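Local structure of histidine--tRNA ligase (Staphylococcus aureus, 1QE0) at residues 329-342 against 358-372. The protein catalyses the ATP-dependent attachment of L-histidine to tRNA(His), releasing AMP and diphosphate, and works as a homodimeric class II aminoacyl-tRNA synthetase. Numbering follows the deposited sequence.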
loop_
_atom_site.group_PDB
_atom_site.type_symbol
_atom_site.label_atom_id
_atom_site.label_comp_id
_atom_site.label_asym_id
_atom_site.label_seq_id
_atom_site.Cartn_x
_atom_site.Cartn_y
_atom_site.Cartn_z
ATOM N N ASN A 329 2.932 0.777 -20.400
ATOM C CA ASN A 329 3.229 0.438 -21.790
ATOM C C ASN A 329 4.402 -0.518 -21.859
ATOM O O ASN A 329 5.379 -0.329 -21.154
ATOM C CB ASN A 329 3.652 1.710 -22.536
ATOM C CG ASN A 329 2.595 2.224 -23.477
ATOM O OD1 ASN A 329 1.393 2.145 -23.195
ATOM N ND2 ASN A 329 3.032 2.775 -24.603
ATOM N N LEU A 330 4.331 -1.500 -22.742
ATOM C CA LEU A 330 5.416 -2.448 -22.922
ATOM C C LEU A 330 6.467 -1.732 -23.764
ATOM O O LEU A 330 6.126 -1.049 -24.717
ATOM C CB LEU A 330 4.904 -3.654 -23.707
ATOM C CG LEU A 330 5.487 -5.039 -23.469
ATOM C CD1 LEU A 330 5.292 -5.435 -22.020
ATOM C CD2 LEU A 330 4.781 -6.033 -24.340
ATOM N N ASP A 331 7.737 -1.870 -23.428
ATOM C CA ASP A 331 8.801 -1.245 -24.217
ATOM C C ASP A 331 9.083 -1.917 -25.550
ATOM O O ASP A 331 9.350 -1.242 -26.503
ATOM C CB ASP A 331 10.124 -1.262 -23.475
ATOM C CG ASP A 331 10.331 -0.059 -22.657
ATOM O OD1 ASP A 331 10.097 -0.154 -21.432
ATOM O OD2 ASP A 331 10.754 0.971 -23.238
ATOM N N LEU A 332 9.025 -3.241 -25.617
ATOM C CA LEU A 332 9.364 -3.945 -26.835
ATOM C C LEU A 332 8.569 -5.201 -26.992
ATOM O O LEU A 332 8.569 -6.022 -26.075
ATOM C CB LEU A 332 10.814 -4.396 -26.745
ATOM C CG LEU A 332 11.654 -4.611 -28.007
ATOM C CD1 LEU A 332 12.713 -5.648 -27.704
ATOM C CD2 LEU A 332 10.817 -5.035 -29.206
ATOM N N PHE A 333 7.897 -5.367 -28.131
ATOM C CA PHE A 333 7.194 -6.614 -28.366
ATOM C C PHE A 333 7.948 -7.360 -29.477
ATOM O O PHE A 333 8.300 -6.766 -30.517
ATOM C CB PHE A 333 5.729 -6.418 -28.694
ATOM C CG PHE A 333 4.940 -7.710 -28.678
ATOM C CD1 PHE A 333 4.344 -8.144 -27.521
ATOM C CD2 PHE A 333 4.801 -8.485 -29.830
ATOM C CE1 PHE A 333 3.622 -9.317 -27.500
ATOM C CE2 PHE A 333 4.070 -9.674 -29.814
ATOM C CZ PHE A 333 3.478 -10.092 -28.649
ATOM N N ILE A 334 8.289 -8.619 -29.197
ATOM C CA ILE A 334 9.040 -9.460 -30.126
ATOM C C ILE A 334 8.147 -10.356 -30.984
ATOM O O ILE A 334 7.403 -11.198 -30.454
ATOM C CB ILE A 334 10.061 -10.305 -29.351
ATOM C CG1 ILE A 334 11.052 -9.376 -28.641
ATOM C CG2 ILE A 334 10.807 -11.224 -30.264
ATOM C CD1 ILE A 334 11.921 -10.082 -27.651
ATOM N N VAL A 335 8.197 -10.098 -32.299
ATOM C CA VAL A 335 7.457 -10.818 -33.331
ATOM C C VAL A 335 8.462 -11.766 -33.943
ATOM O O VAL A 335 9.498 -11.311 -34.431
ATOM C CB VAL A 335 7.027 -9.871 -34.431
ATOM C CG1 VAL A 335 6.373 -10.653 -35.573
ATOM C CG2 VAL A 335 6.110 -8.801 -33.863
ATOM N N THR A 336 8.180 -13.070 -33.906
ATOM C CA THR A 336 9.100 -14.100 -34.439
ATOM C C THR A 336 8.536 -14.951 -35.575
ATOM O O THR A 336 7.326 -15.220 -35.632
ATOM C CB THR A 336 9.541 -15.039 -33.339
ATOM O OG1 THR A 336 8.387 -15.483 -32.613
ATOM C CG2 THR A 336 10.480 -14.330 -32.389
ATOM N N MET A 337 9.420 -15.390 -36.469
ATOM C CA MET A 337 9.021 -16.205 -37.615
ATOM C C MET A 337 9.637 -17.576 -37.525
ATOM O O MET A 337 10.843 -17.733 -37.675
ATOM C CB MET A 337 9.464 -15.548 -38.920
ATOM C CG MET A 337 9.042 -14.102 -39.050
ATOM S SD MET A 337 7.340 -13.932 -38.587
ATOM C CE MET A 337 6.587 -14.205 -40.149
ATOM N N GLY A 338 8.818 -18.576 -37.263
ATOM C CA GLY A 338 9.360 -19.922 -37.171
ATOM C C GLY A 338 10.143 -20.249 -35.899
ATOM O O GLY A 338 10.658 -19.342 -35.242
ATOM N N ASP A 339 10.290 -21.549 -35.612
ATOM C CA ASP A 339 10.958 -22.072 -34.411
ATOM C C ASP A 339 12.297 -21.535 -34.020
ATOM O O ASP A 339 12.481 -21.186 -32.861
ATOM C CB ASP A 339 11.055 -23.585 -34.466
ATOM C CG ASP A 339 9.700 -24.243 -34.502
ATOM O OD1 ASP A 339 8.832 -23.874 -33.667
ATOM O OD2 ASP A 339 9.505 -25.116 -35.381
ATOM N N GLN A 340 13.237 -21.498 -34.963
ATOM C CA GLN A 340 14.593 -21.001 -34.687
ATOM C C GLN A 340 14.542 -19.608 -34.094
ATOM O O GLN A 340 15.006 -19.385 -32.987
ATOM C CB GLN A 340 15.449 -20.989 -35.962
ATOM C CG GLN A 340 16.880 -20.456 -35.760
ATOM C CD GLN A 340 17.743 -20.490 -37.031
ATOM O OE1 GLN A 340 18.625 -21.336 -37.165
ATOM N NE2 GLN A 340 17.508 -19.553 -37.943
ATOM N N ALA A 341 13.903 -18.697 -34.821
ATOM C CA ALA A 341 13.767 -17.319 -34.402
ATOM C C ALA A 341 12.993 -17.260 -33.106
ATOM O O ALA A 341 13.368 -16.524 -32.193
ATOM C CB ALA A 341 13.066 -16.525 -35.467
ATOM N N ASP A 342 11.939 -18.058 -32.997
ATOM C CA ASP A 342 11.155 -18.056 -31.778
ATOM C C ASP A 342 11.884 -18.508 -30.519
ATOM O O ASP A 342 11.649 -17.983 -29.429
ATOM C CB ASP A 342 9.920 -18.901 -31.919
ATOM C CG ASP A 342 9.102 -18.868 -30.674
ATOM O OD1 ASP A 342 9.138 -19.874 -29.931
ATOM O OD2 ASP A 342 8.492 -17.801 -30.406
ATOM N N LYS A 358 10.822 -3.557 -20.429
ATOM C CA LYS A 358 9.550 -4.282 -20.374
ATOM C C LYS A 358 9.358 -4.872 -21.744
ATOM O O LYS A 358 9.145 -4.117 -22.686
ATOM C CB LYS A 358 8.379 -3.357 -20.085
ATOM C CG LYS A 358 8.394 -2.783 -18.735
ATOM C CD LYS A 358 8.615 -1.322 -18.800
ATOM C CE LYS A 358 7.347 -0.577 -19.097
ATOM N NZ LYS A 358 7.563 0.923 -19.204
ATOM N N ALA A 359 9.409 -6.198 -21.860
ATOM C CA ALA A 359 9.276 -6.834 -23.160
ATOM C C ALA A 359 8.309 -7.986 -23.094
ATOM O O ALA A 359 7.909 -8.406 -22.009
ATOM C CB ALA A 359 10.642 -7.309 -23.659
ATOM N N ASP A 360 7.856 -8.445 -24.255
ATOM C CA ASP A 360 6.959 -9.583 -24.302
ATOM C C ASP A 360 6.948 -10.071 -25.697
ATOM O O ASP A 360 7.279 -9.335 -26.601
ATOM C CB ASP A 360 5.563 -9.260 -23.836
ATOM C CG ASP A 360 4.950 -10.409 -23.071
ATOM O OD1 ASP A 360 3.752 -10.354 -22.701
ATOM O OD2 ASP A 360 5.678 -11.392 -22.837
ATOM N N LYS A 361 6.700 -11.355 -25.858
ATOM C CA LYS A 361 6.695 -11.975 -27.165
ATOM C C LYS A 361 5.334 -12.599 -27.392
ATOM O O LYS A 361 4.392 -12.340 -26.643
ATOM C CB LYS A 361 7.813 -13.019 -27.255
ATOM C CG LYS A 361 7.609 -14.255 -26.390
ATOM C CD LYS A 361 8.743 -15.268 -26.511
ATOM C CE LYS A 361 8.808 -15.855 -27.895
ATOM N NZ LYS A 361 7.539 -16.503 -28.170
ATOM N N ASP A 362 5.211 -13.407 -28.437
ATOM C CA ASP A 362 3.931 -14.034 -28.743
ATOM C C ASP A 362 3.831 -15.524 -28.462
ATOM O O ASP A 362 4.481 -16.354 -29.106
ATOM C CB ASP A 362 3.546 -13.763 -30.189
ATOM C CG ASP A 362 2.288 -14.484 -30.596
ATOM O OD1 ASP A 362 2.401 -15.344 -31.498
ATOM O OD2 ASP A 362 1.204 -14.197 -30.008
ATOM N N TYR A 363 3.056 -15.850 -27.439
ATOM C CA TYR A 363 2.778 -17.231 -27.107
ATOM C C TYR A 363 1.575 -17.438 -28.033
ATOM O O TYR A 363 1.434 -16.665 -28.977
ATOM C CB TYR A 363 2.466 -17.283 -25.631
ATOM C CG TYR A 363 3.660 -16.777 -24.833
ATOM C CD1 TYR A 363 4.864 -17.471 -24.851
ATOM C CD2 TYR A 363 3.610 -15.581 -24.124
ATOM C CE1 TYR A 363 5.982 -16.990 -24.198
ATOM C CE2 TYR A 363 4.739 -15.093 -23.464
ATOM C CZ TYR A 363 5.919 -15.806 -23.513
ATOM O OH TYR A 363 7.057 -15.331 -22.933
ATOM N N LEU A 364 0.739 -18.454 -27.904
ATOM C CA LEU A 364 -0.400 -18.505 -28.878
ATOM C C LEU A 364 -0.094 -18.653 -30.411
ATOM O O LEU A 364 -1.020 -18.769 -31.213
ATOM C CB LEU A 364 -1.323 -17.269 -28.704
ATOM C CG LEU A 364 -2.695 -17.324 -28.021
ATOM C CD1 LEU A 364 -2.606 -17.649 -26.553
ATOM C CD2 LEU A 364 -3.333 -15.996 -28.177
ATOM N N GLN A 365 1.176 -18.602 -30.806
ATOM C CA GLN A 365 1.582 -18.751 -32.207
ATOM C C GLN A 365 0.631 -18.192 -33.257
ATOM O O GLN A 365 -0.172 -18.944 -33.813
ATOM C CB GLN A 365 1.803 -20.226 -32.534
ATOM C CG GLN A 365 2.968 -20.873 -31.831
ATOM C CD GLN A 365 2.900 -22.389 -31.903
ATOM O OE1 GLN A 365 3.925 -23.065 -31.898
ATOM N NE2 GLN A 365 1.696 -22.930 -31.969
ATOM N N ARG A 366 0.713 -16.893 -33.543
ATOM C CA ARG A 366 -0.151 -16.296 -34.563
ATOM C C ARG A 366 0.580 -15.675 -35.731
ATOM O O ARG A 366 1.799 -15.626 -35.756
ATOM C CB ARG A 366 -1.163 -15.310 -33.968
ATOM C CG ARG A 366 -0.683 -14.460 -32.846
ATOM C CD ARG A 366 -1.848 -14.040 -31.933
ATOM N NE ARG A 366 -1.347 -13.429 -30.704
ATOM C CZ ARG A 366 -2.072 -13.068 -29.648
ATOM N NH1 ARG A 366 -1.450 -12.540 -28.608
ATOM N NH2 ARG A 366 -3.391 -13.181 -29.628
ATOM N N LYS A 367 -0.182 -15.245 -36.728
ATOM C CA LYS A 367 0.362 -14.611 -37.938
ATOM C C LYS A 367 0.881 -13.224 -37.579
ATOM O O LYS A 367 0.367 -12.606 -36.650
ATOM C CB LYS A 367 -0.761 -14.435 -38.971
ATOM C CG LYS A 367 -1.817 -15.507 -38.919
ATOM C CD LYS A 367 -3.120 -15.041 -39.570
ATOM C CE LYS A 367 -3.048 -14.971 -41.101
ATOM N NZ LYS A 367 -3.126 -16.318 -41.789
ATOM N N ILE A 368 1.804 -12.685 -38.371
ATOM C CA ILE A 368 2.350 -11.345 -38.124
ATOM C C ILE A 368 1.242 -10.327 -37.834
ATOM O O ILE A 368 1.360 -9.554 -36.903
ATOM C CB ILE A 368 3.117 -10.732 -39.345
ATOM C CG1 ILE A 368 4.166 -11.663 -39.911
ATOM C CG2 ILE A 368 3.857 -9.444 -38.952
ATOM C CD1 ILE A 368 4.958 -10.962 -41.018
ATOM N N LYS A 369 0.182 -10.283 -38.629
ATOM C CA LYS A 369 -0.855 -9.296 -38.361
ATOM C C LYS A 369 -1.299 -9.415 -36.917
ATOM O O LYS A 369 -1.385 -8.419 -36.211
ATOM C CB LYS A 369 -2.055 -9.471 -39.306
ATOM C CG LYS A 369 -3.140 -8.399 -39.151
ATOM C CD LYS A 369 -4.260 -8.521 -40.211
ATOM C CE LYS A 369 -5.231 -7.304 -40.171
ATOM N NZ LYS A 369 -6.337 -7.272 -41.218
ATOM N N GLY A 370 -1.431 -10.659 -36.461
ATOM C CA GLY A 370 -1.884 -10.974 -35.110
ATOM C C GLY A 370 -0.875 -10.666 -34.032
ATOM O O GLY A 370 -1.224 -10.330 -32.889
ATOM N N GLN A 371 0.392 -10.852 -34.364
ATOM C CA GLN A 371 1.426 -10.524 -33.419
ATOM C C GLN A 371 1.512 -9.004 -33.341
ATOM O O GLN A 371 1.487 -8.445 -32.244
ATOM C CB GLN A 371 2.743 -11.151 -33.836
ATOM C CG GLN A 371 2.827 -12.618 -33.429
ATOM C CD GLN A 371 4.109 -13.221 -33.839
ATOM O OE1 GLN A 371 5.157 -12.712 -33.493
ATOM N NE2 GLN A 371 4.054 -14.248 -34.661
ATOM N N MET A 372 1.531 -8.342 -34.500
ATOM C CA MET A 372 1.582 -6.887 -34.579
ATOM C C MET A 372 0.394 -6.251 -33.858
ATOM O O MET A 372 0.535 -5.209 -33.216
ATOM C CB MET A 372 1.592 -6.434 -36.017
ATOM C CG MET A 372 2.801 -6.869 -36.786
ATOM S SD MET A 372 4.337 -6.097 -36.280
ATOM C CE MET A 372 3.818 -4.558 -35.582
#
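Leu332, Asp360 and Ile334 join strands 332-336 and 359-361 in parallel register by a backbone ladder: Leu332 N donates to Lys358 O, Asp360 N to Leu332 O, and Ile334 N to Asp360 O (2.9 Å, 166° at the hydrogen). Lys358 O also takes a weak bond from Asp331 N. Beyond Ile334 the ladder gives way to a side chain of helix 368-372. Gln371, extended beyond CG, brings OE1 to Thr336 N, 3.1 Å away and met on a lone pair, while its NE2 donates to Arg366 O at 2.9 Å; both halves of the amide are thus used, and its rotation is fixed. Arg366 in turn grips Asp362 twice, through backbone N to OD1 and NE to OD2. On the Leu332-Ile334 face, Lys361 bends at its last two torsions (chi3 -65°, chi4 -59°) and sets NZ 2.8 Å from Asp342 OD2. That oxygen receives NZ on its syn lone pair and Thr336 OG1, at 3.2 Å, on its anti one. On the other face, Phe333 lays its ring over Asp360 O and Lys361 CA, with Leu330 CD2 at the ring edge. Asp360 turns its carboxylate to Arg353 and, in the second subunit, to Lys103 and Asn34. The strands are the two parallel arms of a right-handed beta-alpha-beta crossover in the anticodon-binding domain. Where the strands part, Gln371 substitutes for a strand backbone acceptor, and the salt bridge from buried Lys361 to partly exposed Asp342 probably ties the first turn of helix 338-353 to the neighbouring chain segment through charge as well as packing.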